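Local coordinates for protein CAMP factor (Mobiluncus curtisii, PDB 6JLC) that probably forms pores in host cell membranes as a co-haemolytic toxin, represented here by the C-terminal part of a longer protein, at residues 20-23 / 24-28; 181-184 / 185-189; 106-109 / 110-114. One frame throughout, in Å; residues are numbered along the deposited sequence.

Contact 1: residues 20-23 / 24-28; sequences AAVE and TLKEI
Ala-20 takes Thr-24 one helical turn on: its O accepts Thr-24 N at 3.1 Å. With chi1 at -65°, Thr-24 OG1 stands beside its own backbone N, which brings it to 3.2 Å from Ala-20 O. Ala-21 is buried, and its O receives Leu-25 N while Leu-25 CG leans against that same oxygen at 3.3 Å. Val-22 is where two side chains meet. Its CG1 lies 3.7 Å from Lys-26 CE, the valine and the extended lysine running side by side in the same direction, and the ammonium end beyond makes a cation-pi contact with Phe-45. Glu-23 closes the turn by accepting Glu-27 N at 3.1 Å. The two carboxylates stay apart, Glu-23 OE1 being 5.8 Å from Glu-27 OE2, so any repulsion between them is probably modest. Val-22 and Leu-25 rest on helix 41-59, while Thr-24, Leu-25 and Ile-28 reach helix 68-91. Regular i to i+4 bonding, apolar inner residues and charged outer ones are characteristic of an amphipathic helix in an all-helical bundle.

Contact 2: residues 181-184 / 185-189; sequences TYQT and LNKEI
The Tyr-182 ring and the Asn-186 amide meet one turn apart, their planes inclined by 55°. Asn-186 OD1 lies over one face of the ring; ND2 is on the same side of the ring plane but displaced outward past the rim, 3.4 Å from Tyr-182 CE1. The oxygen is not left to the ring: it accepts a hydrogen bond from Arg-169 NH1 on helix 152-173, which favours this way round for the amide. A chi1 near 180° (-175°) swings the tyrosine ring to the carbonyl side of CA, toward the next turn, where Asn-186 meets it. The phenol also touches Arg-169, Asp-170 and Leu-174, just beyond the end of helix 152-173. The side chain of Asn-186 lies about 4 Å from a bound acetate, probably carried in from the crystallisation liquor.

All this sits on helix 179-197, in a three-helix arrangement with helices 152-173 and 203-222. Leu-185 fills the inner side, packing on Arg-169 from one helix and Ala-216 from the other. Underneath, the ordinary helical bonds continue: Asn-186 N to Tyr-182 O measures 3.0 Å, and Lys-187 N to Gln-183 O is the same length.

On the outer side Lys-187 bends back at its last torsion (chi4 46°), which carries NZ across the Gln-183 side chain, 3.4 Å from CG of that glutamine. Both residues touch a crystal neighbour, so their poses may partly reflect the lattice. Thr-184 OG1 is taken by Arg-180 O on the preceding turn, while Glu-188 lays CG 3.5 Å from Thr-184 O and sends OE2 into a salt bridge with Lys-191.

Contact 3: residues 106-109 / 110-114; sequences SVTR and AIMRV
Val-107 and Ile-111 cross obliquely on the inner side of the helix, touching through Val-107 CG1 and Ile-111 CD1 at 3.8 Å. The isoleucine reaches back because its CG1 branch stands beside its backbone N (chi1 -68°), which lays the ethyl arm back along the preceding turn and places CG1 3.4 Å from Val-107 O. That oxygen is also the acceptor for Ile-111 N at 2.9 Å. Thr-108 O accepts Met-112 N (2.9 Å) and is also touched by Met-112 CG at 3.2 Å, after which the methionine chain bends twice and leads away. Thr-108 OG1 turns instead to Gly-104 O, one turn earlier.

Arg-109 and Arg-113 reach out from neighbouring turns, NH2 of Arg-109 ending 4.6 Å from NH2 of Arg-113. Their guanidinium planes are nearly perpendicular, not stacked, and both touch a crystal neighbour, which may influence the pose. The like charges are probably eased on the Arg-109 side by the long, weak ion pair from its NH1 to Asp-130, whose carboxylate also receives a hydrogen bond from Ser-106 OG.

This stretch is the last part of helix 97-114, lodged between three others. Ser-106, Val-107 and Arg-113 touch helix 121-139; Ile-111 and Met-112 lie against helix 41-59; and Val-107, Ala-110 and Val-114 pack on helix 68-91, where Arg-74 NH1 donates a hydrogen bond to Val-114 O.

In the fold
Contacts 1 and 3 belong to the bundle formed by the earlier helices of the chain. They do not touch: their centres lie about 16 Å apart and their nearest atoms about 7 Å, yet they share neighbours, since Leu-25 and Ile-111 both rest on Phe-41 and Leu-44, and Leu-25 and Val-107 both on Val-85. Contact 2 lies in the separate three-helix part near the C-terminus, its centre about 34 Å from that of contact 1 and about 44 Å from that of contact 3, which is on the opposite side of the chain's centre. A bound acetate, probably from the crystallisation liquor, lies close to contact 2.

Contact 1: residues 20-23 / 24-28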
ATOM      1  N   ALA A  20      -3.177   8.043  11.547  1.00 27.05           N
ATOM      2  CA  ALA A  20      -2.500   8.400  10.302  1.00 29.28           C
ATOM      3  C   ALA A  20      -1.834   7.185   9.657  1.00 33.36           C
ATOM      4  O   ALA A  20      -1.874   7.030   8.431  1.00 31.21           O
ATOM      5  CB  ALA A  20      -1.473   9.502  10.552  1.00 30.19           C
ATOM      6  N   ALA A  21      -1.201   6.321  10.461  1.00 30.62           N
ATOM      7  CA  ALA A  21      -0.615   5.104   9.908  1.00 28.45           C
ATOM      8  C   ALA A  21      -1.687   4.220   9.290  1.00 31.21           C
ATOM      9  O   ALA A  21      -1.500   3.666   8.202  1.00 27.81           O
ATOM     10  CB  ALA A  21       0.142   4.333  10.993  1.00 31.68           C
ATOM     11  N   VAL A  22      -2.827   4.087   9.967  1.00 29.09           N
ATOM     12  CA  VAL A  22      -3.878   3.209   9.460  1.00 32.83           C
ATOM     13  C   VAL A  22      -4.457   3.758   8.155  1.00 31.48           C
ATOM     14  O   VAL A  22      -4.757   2.995   7.230  1.00 29.25           O
ATOM     15  CB  VAL A  22      -4.955   2.992  10.536  1.00 31.44           C
ATOM     16  CG1 VAL A  22      -6.160   2.242   9.960  1.00 33.65           C
ATOM     17  CG2 VAL A  22      -4.360   2.197  11.719  1.00 32.26           C
ATOM     18  N   GLU A  23      -4.588   5.078   8.033  1.00 30.89           N
ATOM     19  CA  GLU A  23      -5.130   5.601   6.779  1.00 34.35           C
ATOM     20  C   GLU A  23      -4.162   5.376   5.622  1.00 34.53           C
ATOM     21  O   GLU A  23      -4.587   5.033   4.515  1.00 30.40           O
ATOM     22  CB  GLU A  23      -5.526   7.075   6.916  1.00 44.05           C
ATOM     23  CG  GLU A  23      -6.485   7.279   8.086  1.00 61.63           C
ATOM     24  CD  GLU A  23      -6.759   8.740   8.429  1.00 79.96           C
ATOM     25  OE1 GLU A  23      -6.244   9.630   7.715  1.00 82.97           O
ATOM     26  OE2 GLU A  23      -7.484   8.992   9.427  1.00 84.78           O
ATOM     27  N   THR A  24      -2.859   5.527   5.880  1.00 30.77           N
ATOM     28  CA  THR A  24      -1.874   5.224   4.846  1.00 32.17           C
ATOM     29  C   THR A  24      -1.985   3.770   4.407  1.00 37.71           C
ATOM     30  O   THR A  24      -1.984   3.462   3.208  1.00 31.45           O
ATOM     31  CB  THR A  24      -0.463   5.530   5.355  1.00 34.55           C
ATOM     32  OG1 THR A  24      -0.336   6.934   5.598  1.00 41.54           O
ATOM     33  CG2 THR A  24       0.574   5.105   4.329  1.00 38.83           C
ATOM     34  N   LEU A  25      -2.101   2.860   5.379  1.00 25.77           N
ATOM     35  CA  LEU A  25      -2.143   1.442   5.052  1.00 28.86           C
ATOM     36  C   LEU A  25      -3.403   1.076   4.279  1.00 32.01           C
ATOM     37  O   LEU A  25      -3.348   0.254   3.359  1.00 30.24           O
ATOM     38  CB  LEU A  25      -2.031   0.613   6.328  1.00 30.99           C
ATOM     39  CG  LEU A  25      -0.643   0.721   6.968  1.00 32.00           C
ATOM     40  CD1 LEU A  25      -0.685   0.195   8.390  1.00 30.05           C
ATOM     41  CD2 LEU A  25       0.380  -0.051   6.143  1.00 30.97           C
ATOM     42  N   LYS A  26      -4.549   1.660   4.641  1.00 31.95           N
ATOM     43  CA  LYS A  26      -5.785   1.364   3.918  1.00 36.05           C
ATOM     44  C   LYS A  26      -5.703   1.815   2.463  1.00 35.44           C
ATOM     45  O   LYS A  26      -6.188   1.117   1.565  1.00 37.95           O
ATOM     46  CB  LYS A  26      -6.975   2.021   4.621  1.00 34.60           C
ATOM     47  CG  LYS A  26      -7.435   1.235   5.831  1.00 36.15           C
ATOM     48  CD  LYS A  26      -8.396   2.015   6.702  1.00 44.90           C
ATOM     49  CE  LYS A  26      -8.973   1.109   7.779  1.00 46.64           C
ATOM     50  NZ  LYS A  26      -9.910   1.836   8.680  1.00 59.78           N
ATOM     51  N   GLU A  27      -5.096   2.975   2.210  1.00 35.42           N
ATOM     52  CA  GLU A  27      -4.936   3.442   0.833  1.00 39.74           C
ATOM     53  C   GLU A  27      -4.077   2.478   0.026  1.00 40.06           C
ATOM     54  O   GLU A  27      -4.427   2.107  -1.098  1.00 37.47           O
ATOM     55  CB  GLU A  27      -4.326   4.844   0.805  1.00 42.58           C
ATOM     56  CG  GLU A  27      -5.195   5.920   1.419  1.00 59.05           C
ATOM     57  CD  GLU A  27      -4.469   7.246   1.560  1.00 70.47           C
ATOM     58  OE1 GLU A  27      -3.385   7.402   0.956  1.00 72.47           O
ATOM     59  OE2 GLU A  27      -4.984   8.130   2.279  1.00 74.28           O
ATOM     60  N   ILE A  28      -2.945   2.056   0.585  1.00 35.52           N
ATOM     61  CA  ILE A  28      -2.090   1.123  -0.140  1.00 36.30           C
ATOM     62  C   ILE A  28      -2.797  -0.212  -0.341  1.00 41.61           C
ATOM     63  O   ILE A  28      -2.656  -0.853  -1.394  1.00 40.95           O
ATOM     64  CB  ILE A  28      -0.749   0.954   0.593  1.00 36.23           C
ATOM     65  CG1 ILE A  28       0.001   2.286   0.613  1.00 35.28           C
ATOM     66  CG2 ILE A  28       0.088  -0.146  -0.048  1.00 33.80           C
ATOM     67  CD1 ILE A  28       1.142   2.295   1.582  1.00 35.29           C
TER

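Contact 2: residues 181-184 / 185-189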
ATOM      1  N   THR A 181     -14.726   8.601 -30.893  1.00 45.46           N
ATOM      2  CA  THR A 181     -13.540   8.894 -30.093  1.00 44.43           C
ATOM      3  C   THR A 181     -13.584   8.127 -28.778  1.00 48.92           C
ATOM      4  O   THR A 181     -12.578   7.561 -28.333  1.00 48.29           O
ATOM      5  CB  THR A 181     -13.442  10.402 -29.823  1.00 49.94           C
ATOM      6  OG1 THR A 181     -13.407  11.128 -31.062  1.00 52.17           O
ATOM      7  CG2 THR A 181     -12.188  10.719 -29.003  1.00 45.08           C
ATOM      8  N   TYR A 182     -14.753   8.111 -28.140  1.00 46.67           N
ATOM      9  CA  TYR A 182     -14.931   7.350 -26.905  1.00 43.41           C
ATOM     10  C   TYR A 182     -14.685   5.863 -27.130  1.00 43.77           C
ATOM     11  O   TYR A 182     -13.984   5.212 -26.344  1.00 39.62           O
ATOM     12  CB  TYR A 182     -16.344   7.582 -26.373  1.00 41.34           C
ATOM     13  CG  TYR A 182     -16.652   6.949 -25.032  1.00 36.33           C
ATOM     14  CD1 TYR A 182     -17.201   5.671 -24.952  1.00 40.98           C
ATOM     15  CD2 TYR A 182     -16.432   7.645 -23.851  1.00 38.44           C
ATOM     16  CE1 TYR A 182     -17.512   5.101 -23.728  1.00 38.01           C
ATOM     17  CE2 TYR A 182     -16.740   7.088 -22.624  1.00 38.32           C
ATOM     18  CZ  TYR A 182     -17.274   5.814 -22.563  1.00 43.47           C
ATOM     19  OH  TYR A 182     -17.578   5.263 -21.335  1.00 37.62           O
ATOM     20  N   GLN A 183     -15.267   5.308 -28.198  1.00 41.36           N
ATOM     21  CA  GLN A 183     -15.187   3.870 -28.443  1.00 45.79           C
ATOM     22  C   GLN A 183     -13.763   3.433 -28.773  1.00 44.18           C
ATOM     23  O   GLN A 183     -13.308   2.383 -28.306  1.00 41.49           O
ATOM     24  CB  GLN A 183     -16.150   3.483 -29.568  1.00 54.05           C
ATOM     25  CG  GLN A 183     -16.235   1.993 -29.843  1.00 62.06           C
ATOM     26  CD  GLN A 183     -17.354   1.647 -30.803  1.00 79.40           C
ATOM     27  OE1 GLN A 183     -18.488   1.408 -30.389  1.00 90.72           O
ATOM     28  NE2 GLN A 183     -17.041   1.613 -32.094  1.00 83.27           N
ATOM     29  N   THR A 184     -13.054   4.213 -29.590  1.00 38.83           N
ATOM     30  CA  THR A 184     -11.646   3.924 -29.867  1.00 37.20           C
ATOM     31  C   THR A 184     -10.831   3.842 -28.581  1.00 38.11           C
ATOM     32  O   THR A 184     -10.001   2.939 -28.409  1.00 35.92           O
ATOM     33  CB  THR A 184     -11.070   5.005 -30.780  1.00 44.84           C
ATOM     34  OG1 THR A 184     -11.913   5.152 -31.920  1.00 41.61           O
ATOM     35  CG2 THR A 184      -9.638   4.661 -31.210  1.00 47.09           C
ATOM     36  N   LEU A 185     -11.034   4.799 -27.674  1.00 38.62           N
ATOM     37  CA  LEU A 185     -10.302   4.767 -26.411  1.00 33.25           C
ATOM     38  C   LEU A 185     -10.662   3.520 -25.609  1.00 34.48           C
ATOM     39  O   LEU A 185      -9.787   2.872 -25.021  1.00 33.41           O
ATOM     40  CB  LEU A 185     -10.592   6.034 -25.599  1.00 34.19           C
ATOM     41  CG  LEU A 185      -9.946   6.095 -24.210  1.00 36.02           C
ATOM     42  CD1 LEU A 185      -8.427   5.940 -24.309  1.00 32.04           C
ATOM     43  CD2 LEU A 185     -10.330   7.369 -23.451  1.00 37.38           C
ATOM     44  N   ASN A 186     -11.952   3.167 -25.577  1.00 33.99           N
ATOM     45  CA  ASN A 186     -12.357   1.965 -24.848  1.00 32.50           C
ATOM     46  C   ASN A 186     -11.664   0.724 -25.401  1.00 31.91           C
ATOM     47  O   ASN A 186     -11.274  -0.166 -24.641  1.00 32.72           O
ATOM     48  CB  ASN A 186     -13.876   1.811 -24.889  1.00 34.30           C
ATOM     49  CG  ASN A 186     -14.548   2.437 -23.689  1.00 38.05           C
ATOM     50  OD1 ASN A 186     -13.919   3.173 -22.934  1.00 39.75           O
ATOM     51  ND2 ASN A 186     -15.825   2.143 -23.501  1.00 35.92           N
ATOM     52  N   LYS A 187     -11.498   0.647 -26.725  1.00 40.00           N
ATOM     53  CA  LYS A 187     -10.780  -0.480 -27.315  1.00 34.30           C
ATOM     54  C   LYS A 187      -9.345  -0.547 -26.808  1.00 33.86           C
ATOM     55  O   LYS A 187      -8.818  -1.635 -26.543  1.00 32.98           O
ATOM     56  CB  LYS A 187     -10.808  -0.378 -28.841  1.00 41.70           C
ATOM     57  CG  LYS A 187     -12.196  -0.566 -29.444  1.00 55.88           C
ATOM     58  CD  LYS A 187     -12.239  -0.066 -30.885  1.00 61.20           C
ATOM     59  CE  LYS A 187     -13.335  -0.755 -31.684  1.00 70.55           C
ATOM     60  NZ  LYS A 187     -14.623  -0.805 -30.937  1.00 76.04           N
ATOM     61  N   GLU A 188      -8.698   0.604 -26.646  1.00 34.37           N
ATOM     62  CA  GLU A 188      -7.328   0.583 -26.136  1.00 34.94           C
ATOM     63  C   GLU A 188      -7.297   0.225 -24.656  1.00 30.43           C
ATOM     64  O   GLU A 188      -6.373  -0.453 -24.194  1.00 28.82           O
ATOM     65  CB  GLU A 188      -6.662   1.931 -26.380  1.00 43.43           C
ATOM     66  CG  GLU A 188      -6.561   2.286 -27.856  1.00 61.29           C
ATOM     67  CD  GLU A 188      -5.454   1.519 -28.565  1.00 71.05           C
ATOM     68  OE1 GLU A 188      -4.648   0.852 -27.876  1.00 70.51           O
ATOM     69  OE2 GLU A 188      -5.393   1.586 -29.813  1.00 75.87           O
ATOM     70  N   ILE A 189      -8.289   0.686 -23.893  1.00 31.89           N
ATOM     71  CA  ILE A 189      -8.403   0.268 -22.497  1.00 29.23           C
ATOM     72  C   ILE A 189      -8.529  -1.245 -22.414  1.00 28.88           C
ATOM     73  O   ILE A 189      -7.872  -1.900 -21.593  1.00 27.92           O
ATOM     74  CB  ILE A 189      -9.606   0.968 -21.840  1.00 28.97           C
ATOM     75  CG1 ILE A 189      -9.376   2.481 -21.772  1.00 27.58           C
ATOM     76  CG2 ILE A 189      -9.848   0.406 -20.440  1.00 26.52           C
ATOM     77  CD1 ILE A 189     -10.621   3.231 -21.296  1.00 30.72           C
TER

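Contact 3: residues 106-109 / 110-114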
ATOM      1  N   SER A 106       8.477  -9.884   7.033  1.00 23.45           N
ATOM      2  CA  SER A 106       8.805  -9.001   8.146  1.00 26.37           C
ATOM      3  C   SER A 106       7.578  -8.207   8.603  1.00 27.48           C
ATOM      4  O   SER A 106       7.327  -8.077   9.807  1.00 23.83           O
ATOM      5  CB  SER A 106       9.952  -8.070   7.734  1.00 30.19           C
ATOM      6  OG  SER A 106      10.245  -7.119   8.739  1.00 31.03           O
ATOM      7  N   VAL A 107       6.783  -7.689   7.657  1.00 20.77           N
ATOM      8  CA  VAL A 107       5.556  -6.992   8.034  1.00 20.39           C
ATOM      9  C   VAL A 107       4.588  -7.938   8.738  1.00 22.69           C
ATOM     10  O   VAL A 107       3.991  -7.590   9.763  1.00 25.31           O
ATOM     11  CB  VAL A 107       4.900  -6.334   6.803  1.00 21.23           C
ATOM     12  CG1 VAL A 107       3.484  -5.843   7.154  1.00 23.92           C
ATOM     13  CG2 VAL A 107       5.769  -5.181   6.299  1.00 22.98           C
ATOM     14  N   THR A 108       4.400  -9.142   8.187  1.00 23.16           N
ATOM     15  CA  THR A 108       3.452 -10.081   8.785  1.00 28.10           C
ATOM     16  C   THR A 108       3.865 -10.442  10.211  1.00 26.30           C
ATOM     17  O   THR A 108       3.034 -10.447  11.126  1.00 24.72           O
ATOM     18  CB  THR A 108       3.332 -11.344   7.920  1.00 26.25           C
ATOM     19  OG1 THR A 108       2.775 -10.997   6.642  1.00 26.67           O
ATOM     20  CG2 THR A 108       2.439 -12.380   8.598  1.00 24.94           C
ATOM     21  N   ARG A 109       5.154 -10.746  10.413  1.00 25.33           N
ATOM     22  CA  ARG A 109       5.635 -11.063  11.757  1.00 24.44           C
ATOM     23  C   ARG A 109       5.399  -9.902  12.709  1.00 27.12           C
ATOM     24  O   ARG A 109       5.021 -10.112  13.863  1.00 25.29           O
ATOM     25  CB  ARG A 109       7.125 -11.415  11.729  1.00 25.17           C
ATOM     26  CG  ARG A 109       7.445 -12.759  11.085  1.00 25.81           C
ATOM     27  CD  ARG A 109       8.924 -13.119  11.308  1.00 32.76           C
ATOM     28  NE  ARG A 109       9.257 -13.228  12.728  1.00 35.54           N
ATOM     29  CZ  ARG A 109      10.262 -12.589  13.327  1.00 37.46           C
ATOM     30  NH1 ARG A 109      11.053 -11.773  12.638  1.00 40.55           N
ATOM     31  NH2 ARG A 109      10.476 -12.770  14.624  1.00 38.15           N
ATOM     32  N   ALA A 110       5.632  -8.668  12.237  1.00 22.74           N
ATOM     33  CA  ALA A 110       5.406  -7.485  13.070  1.00 21.51           C
ATOM     34  C   ALA A 110       3.936  -7.350  13.451  1.00 24.30           C
ATOM     35  O   ALA A 110       3.610  -7.001  14.594  1.00 22.93           O
ATOM     36  CB  ALA A 110       5.880  -6.220  12.347  1.00 21.46           C
ATOM     37  N   ILE A 111       3.029  -7.622  12.504  1.00 21.47           N
ATOM     38  CA  ILE A 111       1.597  -7.548  12.813  1.00 22.89           C
ATOM     39  C   ILE A 111       1.215  -8.624  13.821  1.00 24.80           C
ATOM     40  O   ILE A 111       0.428  -8.384  14.751  1.00 23.97           O
ATOM     41  CB  ILE A 111       0.753  -7.678  11.532  1.00 25.00           C
ATOM     42  CG1 ILE A 111       0.941  -6.450  10.634  1.00 23.98           C
ATOM     43  CG2 ILE A 111      -0.733  -7.838  11.892  1.00 25.37           C
ATOM     44  CD1 ILE A 111       0.398  -6.650   9.223  1.00 22.88           C
ATOM     45  N   MET A 112       1.708  -9.847  13.617  1.00 25.18           N
ATOM     46  CA  MET A 112       1.402 -10.910  14.571  1.00 25.29           C
ATOM     47  C   MET A 112       1.889 -10.539  15.970  1.00 27.52           C
ATOM     48  O   MET A 112       1.183 -10.763  16.961  1.00 27.19           O
ATOM     49  CB  MET A 112       2.018 -12.239  14.116  1.00 27.91           C
ATOM     50  CG  MET A 112       1.518 -12.737  12.762  1.00 29.99           C
ATOM     51  SD  MET A 112      -0.282 -12.942  12.731  1.00 39.12           S
ATOM     52  CE  MET A 112      -0.493 -14.277  13.909  1.00 44.67           C
ATOM     53  N   ARG A 113       3.079  -9.939  16.065  1.00 23.30           N
ATOM     54  CA  ARG A 113       3.604  -9.557  17.376  1.00 25.69           C
ATOM     55  C   ARG A 113       2.795  -8.421  17.993  1.00 26.96           C
ATOM     56  O   ARG A 113       2.457  -8.464  19.179  1.00 25.14           O
ATOM     57  CB  ARG A 113       5.080  -9.162  17.268  1.00 26.86           C
ATOM     58  CG  ARG A 113       5.816  -9.090  18.612  1.00 30.89           C
ATOM     59  CD  ARG A 113       5.820 -10.444  19.314  1.00 27.96           C
ATOM     60  NE  ARG A 113       6.803 -11.340  18.696  1.00 31.50           N
ATOM     61  CZ  ARG A 113       6.967 -12.629  18.999  1.00 38.59           C
ATOM     62  NH1 ARG A 113       6.212 -13.213  19.928  1.00 32.23           N
ATOM     63  NH2 ARG A 113       7.896 -13.344  18.358  1.00 38.73           N
ATOM     64  N   VAL A 114       2.481  -7.379  17.213  1.00 24.25           N
ATOM     65  CA  VAL A 114       1.795  -6.243  17.828  1.00 24.81           C
ATOM     66  C   VAL A 114       0.397  -6.629  18.312  1.00 26.22           C
ATOM     67  O   VAL A 114      -0.135  -6.002  19.240  1.00 25.47           O
ATOM     68  CB  VAL A 114       1.780  -5.043  16.857  1.00 25.25           C
ATOM     69  CG1 VAL A 114       0.666  -5.176  15.839  1.00 23.33           C
ATOM     70  CG2 VAL A 114       1.670  -3.717  17.634  1.00 26.29           C
TER